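Local coordinates for protein DyP2 (Amycolatopsis sp. ATCC 39116, PDB 4G2C) that is a haem-containing multifunctional dye peroxidase from a lignin-reactive bacterium, probably oxidising dyes and related substrates with hydrogen peroxide, at residues 61-66 with 171-176; 90-95 with 110-115; 53-58 with 482-487; 48-53 with 265-270. All coordinates share one frame; numbering follows the deposited sequence.

Interaction 1. Residues 61-66 with 171-176; sequences AHVRDR and GDATAG. With ACT (acetate ion), chain T; ACT (acetate ion), chain L; ACT (acetate ion), chain X.
Arg66 turns its CG away from its own carbonyl carbon (chi1 -74°) and bends again at the next bond (chi2 -59°), which brings the chain up against Thr174 and Ala175, where helix 175-188 begins. The backbone beneath makes a classic beta bulge: Asp65 and Arg66 both face Asp172, joining strands 66-74 and 166-172 in the antiparallel sheet of the DyP alpha+beta barrel domain. Arg66 and Asp172 form the hydrogen-bonded pair. The N of Arg66 donates to the O of Asp172 at 3.0 Å, almost straight (167°), and the N of Asp172 returns a bond of 3.1 Å to the O of Arg66. That same carbonyl receives a CA-H...O contact from the CA of Gly171 at 3.3 Å.

Farther out, the Arg66 guanidinium carries Ala175 CB over one face, offset toward the rim, with NH1 3.5 Å from that methyl. A bound acetate, probably from the crystallisation liquor, lies at the edge of the group and accepts from NH1 through its O at 3.2 Å. A serine in place of Arg66 would take away the guanidinium, which is likely to leave the Ala175 methyl less covered and the acetate without its charged partner.

The end of the loop, just before strand 66-74, is braced within itself. His62 ND1 donates in its ring plane to Val63 O at 2.8 Å, while NE2 is hydrogen-bonded to Lys92 NZ. Arg64 sends NH1 back to His62 O at 2.7 Å and also holds a second acetate. Val63 CG2 meets Ala173 CB at 4.1 Å.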
# COMPACT_ATOMS: atom_id res chain seq x y z
N ALA A 61 0.40 -9.76 4.99
CA ALA A 61 1.36 -9.55 3.90
C ALA A 61 2.33 -10.73 3.72
O ALA A 61 2.64 -11.43 4.67
CB ALA A 61 2.15 -8.25 4.14
N HIS A 62 2.79 -10.97 2.50
CA HIS A 62 3.80 -12.00 2.29
C HIS A 62 5.15 -11.32 2.13
O HIS A 62 5.23 -10.24 1.54
CB HIS A 62 3.46 -12.85 1.07
CG HIS A 62 4.18 -14.17 1.01
ND1 HIS A 62 5.52 -14.28 0.75
CD2 HIS A 62 3.72 -15.44 1.17
CE1 HIS A 62 5.87 -15.55 0.75
NE2 HIS A 62 4.80 -16.28 1.01
N VAL A 63 6.19 -11.91 2.69
CA VAL A 63 7.55 -11.42 2.49
C VAL A 63 7.79 -11.41 0.99
O VAL A 63 7.48 -12.38 0.31
CB VAL A 63 8.60 -12.34 3.16
CG1 VAL A 63 8.63 -13.71 2.48
CG2 VAL A 63 9.99 -11.69 3.15
N ARG A 64 8.34 -10.31 0.49
CA ARG A 64 8.51 -10.12 -0.94
C ARG A 64 9.65 -9.15 -1.22
O ARG A 64 9.52 -8.26 -2.08
CB ARG A 64 7.19 -9.61 -1.55
CG ARG A 64 6.72 -8.30 -0.94
CD ARG A 64 5.21 -8.09 -1.07
NE ARG A 64 4.84 -6.81 -0.47
CZ ARG A 64 4.78 -6.60 0.84
NH1 ARG A 64 5.04 -7.60 1.67
NH2 ARG A 64 4.47 -5.40 1.32
N ASP A 65 10.76 -9.31 -0.51
CA ASP A 65 11.90 -8.40 -0.61
C ASP A 65 12.48 -8.46 -2.01
O ASP A 65 13.11 -7.53 -2.48
CB ASP A 65 12.97 -8.75 0.42
CG ASP A 65 12.50 -8.57 1.86
OD1 ASP A 65 11.68 -7.66 2.12
OD2 ASP A 65 12.95 -9.34 2.73
N ARG A 66 12.26 -9.59 -2.67
CA ARG A 66 12.52 -9.72 -4.09
C ARG A 66 11.18 -10.03 -4.68
O ARG A 66 10.52 -10.98 -4.27
CB ARG A 66 13.50 -10.87 -4.36
CG ARG A 66 14.95 -10.57 -3.98
CD ARG A 66 15.45 -9.34 -4.74
NE ARG A 66 16.90 -9.27 -4.75
CZ ARG A 66 17.66 -9.43 -5.84
NH1 ARG A 66 17.08 -9.66 -7.02
NH2 ARG A 66 18.98 -9.35 -5.74
N GLY A 171 7.07 -13.61 -5.26
CA GLY A 171 7.82 -12.96 -4.21
C GLY A 171 8.45 -13.90 -3.19
O GLY A 171 7.94 -14.99 -2.91
N ASP A 172 9.57 -13.45 -2.62
CA ASP A 172 10.31 -14.25 -1.66
C ASP A 172 11.32 -13.34 -0.97
O ASP A 172 11.51 -12.19 -1.37
CB ASP A 172 11.02 -15.42 -2.36
CG ASP A 172 11.35 -16.57 -1.43
OD1 ASP A 172 10.46 -17.41 -1.16
OD2 ASP A 172 12.51 -16.64 -0.96
N ALA A 173 11.96 -13.85 0.08
CA ALA A 173 12.99 -13.12 0.80
C ALA A 173 14.23 -12.92 -0.07
O ALA A 173 14.94 -11.94 0.08
CB ALA A 173 13.36 -13.84 2.09
N THR A 174 14.48 -13.86 -0.98
CA THR A 174 15.70 -13.81 -1.79
C THR A 174 15.38 -14.11 -3.25
O THR A 174 14.36 -14.73 -3.55
CB THR A 174 16.77 -14.80 -1.27
OG1 THR A 174 16.25 -16.13 -1.30
CG2 THR A 174 17.19 -14.47 0.16
N ALA A 175 16.27 -13.68 -4.14
CA ALA A 175 16.09 -13.81 -5.59
C ALA A 175 15.97 -15.25 -6.08
O ALA A 175 15.23 -15.53 -7.02
CB ALA A 175 17.24 -13.09 -6.32
N GLY A 176 16.69 -16.16 -5.43
CA GLY A 176 16.77 -17.53 -5.87
C GLY A 176 15.45 -18.22 -6.17
O GLY A 176 15.20 -18.62 -7.32
C ACT T . 13.69 -9.95 -8.22
O ACT T . 14.34 -11.01 -8.02
OXT ACT T . 13.76 -9.04 -7.34
CH3 ACT T . 12.86 -9.76 -9.45
C ACT L . 4.54 -5.41 5.04
O ACT L . 5.22 -6.36 4.54
OXT ACT L . 4.60 -4.29 4.47
CH3 ACT L . 3.70 -5.61 6.27
C ACT X . -0.36 -7.41 7.95
O ACT X . 0.31 -7.74 6.94
OXT ACT X . -1.56 -7.11 7.74
CH3 ACT X . 0.26 -7.38 9.31

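Interaction 2. Residues 90-95 with 110-115; sequences LMKSAR and VGTPYL
Leu115 supplies the apolar half of this contact mainly through one methyl. Its CD2 sits 3.7 Å from Met91 CG, the two side chains crossing at about a right angle, and 3.9 Å from Leu90 CB. The sulfur end of Met91 bends round so that CE comes 3.7 Å from Leu115 O.

The polar half belongs to Lys92. Its CG stands between the backbone N and the carbonyl carbon (chi1 64°), and from there the extended chain slides past Thr112 in the opposite direction. NZ donates to Thr112 OG1 at 3.0 Å; it also reaches Pro113 O, approaching from above the carbonyl plane (64° out of it) and not along a lone pair. A salt bridge to Glu100 and a hydrogen bond to His62 add to the grip on NZ, and Glu100 also bonds Thr112 OG1. The chain entering helix 94-107 is thus fastened to the chain that follows it, just before strand 114-119, an outer strand of the antiparallel sheet. A methionine in place of Lys92 would probably leave Glu100 without its positive mate and Pro113 O without this donor.

A water adds a bridge between the backbones, accepting from Lys92 N at 2.9 Å and donating to Leu115 O at 3.2 Å.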
# COMPACT_ATOMS: atom_id res chain seq x y z
N LEU A 90 0.45 -24.34 -8.48
CA LEU A 90 1.68 -23.87 -7.85
C LEU A 90 1.41 -22.98 -6.64
O LEU A 90 2.34 -22.39 -6.07
CB LEU A 90 2.55 -23.12 -8.85
CG LEU A 90 2.93 -23.92 -10.10
CD1 LEU A 90 3.75 -23.07 -11.06
CD2 LEU A 90 3.69 -25.22 -9.73
N MET A 91 0.15 -22.88 -6.25
CA MET A 91 -0.25 -21.88 -5.26
C MET A 91 -0.53 -22.47 -3.88
O MET A 91 -1.15 -23.52 -3.76
CB MET A 91 -1.46 -21.09 -5.77
CG MET A 91 -1.15 -20.30 -7.03
SD MET A 91 -2.58 -19.54 -7.81
CE MET A 91 -2.99 -18.31 -6.57
N LYS A 92 -0.06 -21.78 -2.85
CA LYS A 92 -0.39 -22.16 -1.49
C LYS A 92 -1.55 -21.29 -0.97
O LYS A 92 -1.83 -20.22 -1.51
CB LYS A 92 0.85 -22.04 -0.60
CG LYS A 92 1.36 -20.62 -0.46
CD LYS A 92 2.69 -20.56 0.28
CE LYS A 92 3.09 -19.11 0.57
NZ LYS A 92 4.55 -18.97 0.84
N SER A 93 -2.23 -21.76 0.07
CA SER A 93 -3.40 -21.05 0.60
C SER A 93 -2.99 -20.05 1.67
O SER A 93 -1.89 -20.11 2.22
CB SER A 93 -4.37 -22.03 1.24
OG SER A 93 -3.71 -22.73 2.27
N ALA A 94 -3.91 -19.14 1.98
CA ALA A 94 -3.71 -18.26 3.12
C ALA A 94 -3.26 -19.06 4.33
O ALA A 94 -2.27 -18.70 5.00
CB ALA A 94 -4.98 -17.50 3.43
N ARG A 95 -3.98 -20.14 4.64
CA ARG A 95 -3.66 -20.91 5.84
C ARG A 95 -2.25 -21.51 5.82
O ARG A 95 -1.52 -21.43 6.82
CB ARG A 95 -4.68 -22.03 6.09
CG ARG A 95 -4.42 -22.74 7.42
CD ARG A 95 -5.13 -24.09 7.53
NE ARG A 95 -6.58 -23.97 7.46
CZ ARG A 95 -7.34 -23.61 8.49
NH1 ARG A 95 -6.79 -23.35 9.68
NH2 ARG A 95 -8.66 -23.52 8.34
N VAL A 110 12.07 -21.30 6.91
CA VAL A 110 12.12 -20.33 5.82
C VAL A 110 10.81 -20.12 5.05
O VAL A 110 10.53 -19.02 4.58
CB VAL A 110 13.23 -20.67 4.82
CG1 VAL A 110 14.57 -20.13 5.32
CG2 VAL A 110 13.29 -22.18 4.57
N GLY A 111 10.00 -21.17 4.92
CA GLY A 111 8.75 -21.04 4.21
C GLY A 111 8.95 -21.07 2.71
O GLY A 111 10.08 -21.22 2.23
N THR A 112 7.87 -20.93 1.95
CA THR A 112 7.97 -21.00 0.50
C THR A 112 7.68 -19.67 -0.19
O THR A 112 7.27 -18.69 0.44
CB THR A 112 7.02 -22.06 -0.09
OG1 THR A 112 5.67 -21.73 0.27
CG2 THR A 112 7.36 -23.44 0.43
N PRO A 113 7.88 -19.64 -1.51
CA PRO A 113 7.66 -18.43 -2.31
C PRO A 113 6.17 -18.06 -2.40
O PRO A 113 5.30 -18.87 -2.10
CB PRO A 113 8.22 -18.81 -3.70
CG PRO A 113 9.01 -20.05 -3.50
CD PRO A 113 8.40 -20.76 -2.32
N TYR A 114 5.91 -16.82 -2.81
CA TYR A 114 4.54 -16.34 -3.02
C TYR A 114 4.26 -16.18 -4.51
O TYR A 114 4.99 -15.50 -5.24
CB TYR A 114 4.34 -15.00 -2.29
CG TYR A 114 3.12 -14.18 -2.70
CD1 TYR A 114 1.84 -14.74 -2.70
CD2 TYR A 114 3.25 -12.85 -3.05
CE1 TYR A 114 0.73 -13.96 -3.07
CE2 TYR A 114 2.16 -12.08 -3.42
CZ TYR A 114 0.91 -12.64 -3.43
OH TYR A 114 -0.15 -11.84 -3.80
N LEU A 115 3.20 -16.85 -4.95
CA LEU A 115 2.65 -16.72 -6.29
C LEU A 115 1.27 -16.10 -6.20
O LEU A 115 0.31 -16.78 -5.81
CB LEU A 115 2.54 -18.08 -6.97
CG LEU A 115 1.81 -18.01 -8.31
CD1 LEU A 115 2.49 -16.97 -9.18
CD2 LEU A 115 1.77 -19.35 -9.02
O HOH W 1 0.02 -18.94 -3.48

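Interaction 3. Residues 53-58 with 482-487; sequences ELQPNI and FFMPSL
Gln55 packs tightly against Met484, the two side chains crossing at about a right angle, with NE2 3.3 Å from Met484 CB. The contact ties the loop after helix 45-53 to the end of strand 474-484 and the start of the C-terminal helix 487-491, which Ser486 N-caps by bonding its OG to Phe489 N; OG is also hydrogen-bonded to Asp257 OD2. The Gln55 chain extends beyond CG, carrying NE2 to Pro485 O at 2.9 Å; the bond lies in the carbonyl plane, on a lone pair, and is nearly straight (165°). NE2 also donates to Val117 O, and two bonds therefore fix the rotation of the buried amide. Leu487 N closes the helix end of this part with a 2.8 Å bond to Glu53 O, and Leu487 CD2 leans on Gln55 CG at 3.9 Å.

Other parts are looser. Ile58 CD1 only just meets Met484 CB, at 4.2 Å, and Gln55 N and Pro485 O are linked weakly through a water. Glu53, the partly exposed member, bends at chi2 (-73°) to bring its carboxylate beside Leu487; OE2 forms a salt bridge with Arg491, at the far end of the helix, while OE1 rests 3.6 Å from Leu487 CB.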
# COMPACT_ATOMS: atom_id res chain seq x y z
N GLU A 53 -9.00 -21.66 0.92
CA GLU A 53 -9.25 -21.28 -0.47
C GLU A 53 -8.82 -19.84 -0.78
O GLU A 53 -9.00 -19.36 -1.89
CB GLU A 53 -10.71 -21.50 -0.83
CG GLU A 53 -11.17 -22.94 -0.68
CD GLU A 53 -10.62 -23.86 -1.77
OE1 GLU A 53 -9.78 -23.41 -2.58
OE2 GLU A 53 -11.02 -25.04 -1.80
N LEU A 54 -8.22 -19.18 0.19
CA LEU A 54 -7.80 -17.79 0.03
C LEU A 54 -6.33 -17.73 -0.37
O LEU A 54 -5.51 -18.45 0.18
CB LEU A 54 -7.98 -17.00 1.33
CG LEU A 54 -7.86 -15.49 1.17
CD1 LEU A 54 -9.14 -14.91 0.57
CD2 LEU A 54 -7.52 -14.79 2.49
N GLN A 55 -6.01 -16.83 -1.30
CA GLN A 55 -4.62 -16.53 -1.61
C GLN A 55 -3.91 -15.89 -0.43
O GLN A 55 -4.54 -15.19 0.37
CB GLN A 55 -4.49 -15.60 -2.82
CG GLN A 55 -4.97 -16.18 -4.15
CD GLN A 55 -4.66 -15.24 -5.29
OE1 GLN A 55 -3.56 -14.70 -5.36
NE2 GLN A 55 -5.62 -15.02 -6.17
N PRO A 56 -2.58 -16.12 -0.32
CA PRO A 56 -1.69 -15.42 0.61
C PRO A 56 -1.59 -13.92 0.26
O PRO A 56 -2.04 -13.48 -0.80
CB PRO A 56 -0.32 -16.07 0.34
CG PRO A 56 -0.61 -17.36 -0.33
CD PRO A 56 -1.86 -17.13 -1.11
N ASN A 57 -0.99 -13.16 1.18
CA ASN A 57 -0.68 -11.75 0.98
C ASN A 57 -1.88 -10.83 1.22
O ASN A 57 -1.74 -9.61 1.21
CB ASN A 57 -0.05 -11.50 -0.40
CG ASN A 57 0.70 -10.16 -0.47
OD1 ASN A 57 1.31 -9.72 0.51
ND2 ASN A 57 0.64 -9.52 -1.62
N ILE A 58 -3.05 -11.42 1.46
CA ILE A 58 -4.26 -10.62 1.58
C ILE A 58 -4.56 -10.28 3.05
O ILE A 58 -4.47 -9.13 3.44
CB ILE A 58 -5.47 -11.27 0.87
CG1 ILE A 58 -5.22 -11.36 -0.64
CG2 ILE A 58 -6.73 -10.45 1.12
CD1 ILE A 58 -6.16 -12.33 -1.40
N PHE A 482 -7.31 -4.99 -10.39
CA PHE A 482 -7.44 -6.44 -10.54
C PHE A 482 -8.31 -7.03 -9.41
O PHE A 482 -8.70 -6.35 -8.47
CB PHE A 482 -6.07 -7.11 -10.46
CG PHE A 482 -5.06 -6.64 -11.50
CD1 PHE A 482 -4.32 -5.48 -11.30
CD2 PHE A 482 -4.81 -7.40 -12.63
CE1 PHE A 482 -3.38 -5.07 -12.23
CE2 PHE A 482 -3.87 -7.00 -13.55
CZ PHE A 482 -3.15 -5.83 -13.36
N PHE A 483 -8.57 -8.32 -9.49
CA PHE A 483 -9.21 -9.04 -8.42
C PHE A 483 -8.38 -10.30 -8.21
O PHE A 483 -8.11 -11.03 -9.16
CB PHE A 483 -10.65 -9.40 -8.84
CG PHE A 483 -11.46 -10.06 -7.76
CD1 PHE A 483 -11.95 -9.32 -6.69
CD2 PHE A 483 -11.76 -11.40 -7.83
CE1 PHE A 483 -12.71 -9.93 -5.69
CE2 PHE A 483 -12.53 -12.02 -6.84
CZ PHE A 483 -13.01 -11.27 -5.77
N MET A 484 -7.93 -10.56 -6.98
CA MET A 484 -7.37 -11.87 -6.69
C MET A 484 -8.51 -12.81 -6.31
O MET A 484 -9.11 -12.66 -5.25
CB MET A 484 -6.31 -11.86 -5.57
CG MET A 484 -5.46 -10.61 -5.44
SD MET A 484 -4.47 -10.04 -6.84
CE MET A 484 -5.71 -9.21 -7.81
N PRO A 485 -8.83 -13.76 -7.19
CA PRO A 485 -9.92 -14.69 -6.93
C PRO A 485 -9.50 -15.81 -6.00
O PRO A 485 -8.32 -15.96 -5.67
CB PRO A 485 -10.23 -15.26 -8.32
CG PRO A 485 -8.94 -15.14 -9.05
CD PRO A 485 -8.28 -13.90 -8.55
N SER A 486 -10.48 -16.59 -5.56
CA SER A 486 -10.22 -17.71 -4.67
C SER A 486 -9.48 -18.81 -5.41
O SER A 486 -9.57 -18.92 -6.64
CB SER A 486 -11.55 -18.24 -4.13
OG SER A 486 -12.30 -18.81 -5.19
N LEU A 487 -8.76 -19.64 -4.65
CA LEU A 487 -8.07 -20.79 -5.23
C LEU A 487 -9.02 -21.78 -5.90
O LEU A 487 -8.71 -22.32 -6.96
CB LEU A 487 -7.21 -21.51 -4.19
CG LEU A 487 -6.07 -20.68 -3.57
CD1 LEU A 487 -5.25 -21.52 -2.58
CD2 LEU A 487 -5.19 -20.06 -4.63
O HOH W 2 -8.39 -15.25 -2.87

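Interaction 4. Residues 48-53 with 265-270; sequences ATMLDE and VHFGSY
Met50 and Phe267 meet at about a right angle, with Met50 CG 3.4 Å from Phe267 CD1. The methionine owes this to its first torsion: CG is anti to the backbone N (chi1 179°), which sends it off the helix toward the ring, and the bend at chi2 (-85°) then leads the sulfur end away. Close by, Met50 CA makes a CA-H...O contact of 3.2 Å with Val265 O.

One residue earlier, Thr49 places its methyl, not its hydroxyl, against the partner segment. CG2 touches Val265 CG2 at 3.9 Å, whereas OG1 is turned to the helix's own Gly45 O. Val265 in turn uses CG2 twice, since the same methyl also lies over one face of the His266 ring, offset toward its rim, 3.3 Å above the plane. In the fold, the C-terminal part of helix 45-53 thereby lies against the beginning of strand 267-278, a central member of an antiparallel sheet that also holds strands 402-409 and 474-484.

A water cements the two backbones. It donates to Met50 O at 2.7 Å and to Val265 O, and accepts from Phe267 N at 2.8 Å, so that a helix carbonyl and the strand's entry are held by one water.

Glu53 and His266 lie side by side, pointing the same way, with carboxylate and ring planes 76° apart. Their contact is through carbon, Glu53 CG standing 3.6 Å from His266 CD2. Beyond it a second water, at the edge of the ring and 2.9 Å from His266 NE2, joins the histidine to Glu53 OE2, while ND1 on the other side of the ring bonds Asp262 N.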
# COMPACT_ATOMS: atom_id res chain seq x y z
N ALA A 48 -12.80 -21.69 8.27
CA ALA A 48 -11.61 -22.51 8.04
C ALA A 48 -11.47 -22.85 6.55
O ALA A 48 -10.37 -22.82 5.99
CB ALA A 48 -11.69 -23.78 8.87
N THR A 49 -12.58 -23.16 5.91
CA THR A 49 -12.60 -23.41 4.48
C THR A 49 -12.11 -22.17 3.73
O THR A 49 -11.29 -22.25 2.82
CB THR A 49 -14.02 -23.78 4.01
OG1 THR A 49 -14.51 -24.88 4.80
CG2 THR A 49 -14.04 -24.18 2.54
N MET A 50 -12.62 -21.01 4.13
CA MET A 50 -12.26 -19.75 3.47
C MET A 50 -10.75 -19.56 3.44
O MET A 50 -10.19 -19.17 2.42
CB MET A 50 -12.93 -18.56 4.16
CG MET A 50 -12.58 -17.21 3.54
SD MET A 50 -11.04 -16.60 4.23
CE MET A 50 -11.56 -16.27 5.92
N LEU A 51 -10.10 -19.86 4.56
CA LEU A 51 -8.65 -19.79 4.66
C LEU A 51 -7.92 -20.76 3.75
O LEU A 51 -6.82 -20.46 3.28
CB LEU A 51 -8.21 -20.04 6.11
CG LEU A 51 -8.33 -18.88 7.09
CD1 LEU A 51 -7.95 -19.34 8.50
CD2 LEU A 51 -7.48 -17.70 6.65
N ASP A 52 -8.53 -21.93 3.52
CA ASP A 52 -7.95 -22.96 2.66
C ASP A 52 -8.07 -22.56 1.21
O ASP A 52 -7.33 -23.06 0.36
CB ASP A 52 -8.68 -24.31 2.85
CG ASP A 52 -8.34 -24.98 4.16
OD1 ASP A 52 -7.21 -24.77 4.66
OD2 ASP A 52 -9.20 -25.72 4.70
N GLU A 53 -9.00 -21.66 0.92
CA GLU A 53 -9.25 -21.28 -0.47
C GLU A 53 -8.82 -19.84 -0.78
O GLU A 53 -9.00 -19.36 -1.89
CB GLU A 53 -10.71 -21.50 -0.83
CG GLU A 53 -11.17 -22.94 -0.68
CD GLU A 53 -10.62 -23.86 -1.77
OE1 GLU A 53 -9.78 -23.41 -2.58
OE2 GLU A 53 -11.02 -25.04 -1.80
N VAL A 265 -17.98 -19.40 0.83
CA VAL A 265 -16.73 -19.80 1.47
C VAL A 265 -15.51 -19.50 0.59
O VAL A 265 -14.36 -19.62 1.03
CB VAL A 265 -16.71 -21.31 1.83
CG1 VAL A 265 -17.89 -21.66 2.73
CG2 VAL A 265 -16.70 -22.18 0.57
N HIS A 266 -15.78 -19.11 -0.64
CA HIS A 266 -14.72 -18.81 -1.59
C HIS A 266 -14.60 -17.30 -1.78
O HIS A 266 -15.51 -16.66 -2.32
CB HIS A 266 -15.01 -19.52 -2.89
CG HIS A 266 -14.97 -21.01 -2.76
ND1 HIS A 266 -15.66 -21.86 -3.61
CD2 HIS A 266 -14.34 -21.81 -1.87
CE1 HIS A 266 -15.45 -23.11 -3.24
NE2 HIS A 266 -14.65 -23.11 -2.19
N PHE A 267 -13.48 -16.75 -1.32
CA PHE A 267 -13.32 -15.30 -1.24
C PHE A 267 -12.13 -14.74 -2.00
O PHE A 267 -11.10 -15.40 -2.15
CB PHE A 267 -13.23 -14.86 0.23
CG PHE A 267 -14.54 -14.90 0.96
CD1 PHE A 267 -15.04 -16.11 1.44
CD2 PHE A 267 -15.28 -13.74 1.14
CE1 PHE A 267 -16.25 -16.16 2.11
CE2 PHE A 267 -16.50 -13.78 1.80
CZ PHE A 267 -16.99 -14.99 2.29
N GLY A 268 -12.26 -13.50 -2.45
CA GLY A 268 -11.15 -12.79 -3.07
C GLY A 268 -11.03 -11.36 -2.58
O GLY A 268 -11.67 -10.97 -1.60
N SER A 269 -10.21 -10.58 -3.27
CA SER A 269 -10.05 -9.18 -2.95
C SER A 269 -9.63 -8.37 -4.19
O SER A 269 -8.91 -8.88 -5.04
CB SER A 269 -9.02 -9.03 -1.82
OG SER A 269 -9.00 -7.70 -1.32
N TYR A 270 -10.10 -7.13 -4.27
CA TYR A 270 -9.65 -6.17 -5.28
C TYR A 270 -8.23 -5.65 -5.00
O TYR A 270 -7.82 -5.45 -3.83
CB TYR A 270 -10.62 -4.98 -5.39
CG TYR A 270 -11.99 -5.38 -5.84
CD1 TYR A 270 -12.26 -5.62 -7.19
CD2 TYR A 270 -13.02 -5.53 -4.92
CE1 TYR A 270 -13.53 -6.00 -7.60
CE2 TYR A 270 -14.28 -5.89 -5.32
CZ TYR A 270 -14.53 -6.13 -6.66
OH TYR A 270 -15.80 -6.51 -7.06
O HOH W 3 -11.61 -18.10 0.33
O HOH W 4 -13.45 -25.50 -1.20

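The four contacts form a chain of neighbours. Interactions 3 and 4, with centres about 7 Å apart, share Glu53 and reach adjoining strands of one sheet, Met484 N lying 2.7 Å from Ser269 O. Interaction 2 sits about 11 Å, centre to centre, from both interaction 1 and interaction 3. It joins interaction 1 through His62 NE2 and Lys92 NZ, 2.7 Å apart, and interaction 3 through Met91 CE, which packs 3.4 Å from Leu487 CD2. Arg95 NE and Asp52 OD1 form a 3.0 Å salt bridge between interactions 2 and 4. Interaction 1 lies toward the haem: the Arg64 side chain is about 10 Å from the cofactor.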